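Local coordinates for enhancer of mRNA-decapping protein 3 (PDB 2VC8), which binds single-stranded RNA and promotes mRNA decapping and degradation as part of a decapping complex, here represented by its divergent LSm domain, at residues A[29-33]-A[34-38]. Numbering follows the deposited sequence. Where two conformers were deposited one is given.
Sequences AVDQV and SQTIS
Asp-31 reaches across the turn to Ser-34 and Thr-36. Asp-31 CB lies beside the hydroxyl of Thr-36, 3.3 Å from Thr-36 OG1, which is set between that residue's own backbone N and carbonyl carbon. With CG anti to the backbone N (chi1 -180°), the carboxylate extends over the start of the loop. There Asp-31 OD1 accepts two backbone N-H groups from one face of the carboxylate: Val-33 N nearly in line with the C-O bond, and Ser-34 N from well above the plane, 3.1 Å from Asp-31 OD1 with 164° at the hydrogen. The first of these bonds, two residues on, defines an Asx turn. Asp-31 OD2 accepts a hydrogen bond from a water at 2.5 Å, and the same water is hydrogen-bonded to Ser-34 OG, bridging the two side chains. Replacing Asp-31 by an alanine would probably leave the N-H groups of Val-33 and Ser-34 without this shared acceptor and the turn freer to change shape.

The loop joins strands 22-31 and 36-39 into a beta hairpin of the Sm fold, in the part of the protein that is probably required for DCP1A binding and P-body targeting. Its closing pair is irregular: Asp-31 O receives Thr-36 N on an in-plane lone pair, at 3.0 Å, and a weak bond from Gln-35 N, so two residues face one in a G1 beta bulge. Beyond it residues 29-31 and 36-38 run antiparallel, 169° between their directions. Val-30 and Ile-37 form a non-hydrogen-bonded pair whose CG2 and CG1, respectively, meet at 4.3 Å; Ile-37 also packs on Trp-7 and Phe-56. On the face shared with Asp-31, Ala-29 CB sits 3.8 Å from Ser-38 OG, a hydroxyl hydrogen-bonded to Thr-55 OG1.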
loop_
_atom_site.group_PDB
_atom_site.type_symbol
_atom_site.label_atom_id
_atom_site.label_comp_id
_atom_site.label_asym_id
_atom_site.label_seq_id
_atom_site.Cartn_x
_atom_site.Cartn_y
_atom_site.Cartn_z
ATOM N N ALA A 29 -0.473 7.104 2.646
ATOM C CA ALA A 29 0.665 7.710 3.347
ATOM C C ALA A 29 1.961 7.024 3.039
ATOM O O ALA A 29 1.974 5.815 2.776
ATOM C CB ALA A 29 0.391 7.807 4.935
ATOM N N VAL A 30 3.071 7.780 3.086
ATOM C CA VAL A 30 4.414 7.213 2.964
ATOM C C VAL A 30 5.269 7.914 4.018
ATOM O O VAL A 30 5.341 9.135 4.036
ATOM C CB VAL A 30 5.052 7.441 1.572
ATOM C CG1 VAL A 30 6.500 6.936 1.514
ATOM C CG2 VAL A 30 4.227 6.816 0.465
ATOM N N ASP A 31 5.941 7.162 4.863
ATOM C CA ASP A 31 6.797 7.737 5.907
ATOM C C ASP A 31 8.232 7.452 5.550
ATOM O O ASP A 31 8.676 6.297 5.646
ATOM C CB ASP A 31 6.436 7.141 7.269
ATOM C CG ASP A 31 7.293 7.706 8.396
ATOM O OD1 ASP A 31 8.340 8.300 8.109
ATOM O OD2 ASP A 31 6.929 7.494 9.568
ATOM N N GLN A 32 8.980 8.474 5.134
ATOM C CA GLN A 32 10.378 8.264 4.713
ATOM C C GLN A 32 11.325 7.922 5.859
ATOM O O GLN A 32 12.337 7.261 5.660
ATOM C CB GLN A 32 10.914 9.489 3.963
ATOM C CG GLN A 32 10.221 9.732 2.649
ATOM C CD GLN A 32 10.933 10.797 1.828
ATOM O OE1 GLN A 32 10.378 11.870 1.563
ATOM N NE2 GLN A 32 12.176 10.516 1.439
ATOM N N VAL A 33 10.983 8.339 7.065
ATOM C CA VAL A 33 11.871 8.090 8.198
ATOM C C VAL A 33 11.751 6.651 8.662
ATOM O O VAL A 33 12.749 5.962 8.773
ATOM C CB VAL A 33 11.551 9.033 9.356
ATOM C CG1 VAL A 33 12.582 8.825 10.496
ATOM C CG2 VAL A 33 11.533 10.485 8.877
ATOM N N SER A 34 10.530 6.192 8.913
ATOM C CA SER A 34 10.304 4.806 9.327
ATOM C C SER A 34 10.289 3.850 8.121
ATOM O O SER A 34 10.245 2.636 8.283
ATOM C CB SER A 34 9.009 4.693 10.112
ATOM O OG SER A 34 9.100 5.431 11.324
ATOM N N GLN A 35 10.312 4.392 6.913
ATOM C CA GLN A 35 10.344 3.591 5.711
ATOM C C GLN A 35 9.096 2.709 5.610
ATOM O O GLN A 35 9.169 1.479 5.430
ATOM C CB GLN A 35 11.632 2.768 5.621
ATOM C CG GLN A 35 12.891 3.635 5.513
ATOM C CD GLN A 35 14.198 2.842 5.319
ATOM O OE1 GLN A 35 14.379 1.765 5.865
ATOM N NE2 GLN A 35 15.094 3.395 4.532
ATOM N N THR A 36 7.939 3.350 5.700
ATOM C CA THR A 36 6.657 2.643 5.619
ATOM C C THR A 36 5.763 3.221 4.534
ATOM O O THR A 36 5.881 4.359 4.095
ATOM C CB THR A 36 5.909 2.666 6.966
ATOM O OG1 THR A 36 5.534 3.983 7.248
ATOM C CG2 THR A 36 6.745 2.135 8.132
ATOM N N ILE A 37 4.805 2.407 4.194
ATOM C CA ILE A 37 3.786 2.765 3.243
ATOM C C ILE A 37 2.413 2.299 3.768
ATOM O O ILE A 37 2.286 1.177 4.301
ATOM C CB ILE A 37 4.164 2.196 1.902
ATOM C CG1 ILE A 37 3.210 2.662 0.806
ATOM C CG2 ILE A 37 4.301 0.674 2.002
ATOM C CD1 ILE A 37 3.698 2.265 -0.575
ATOM N N SER A 38 1.438 3.199 3.708
ATOM C CA SER A 38 0.079 2.934 4.265
ATOM C C SER A 38 -0.930 2.820 3.178
ATOM O O SER A 38 -0.936 3.653 2.234
ATOM C CB SER A 38 -0.327 4.068 5.211
ATOM O OG SER A 38 0.649 4.258 6.256
HETATM O O HOH W 1 8.061 8.043 11.767
#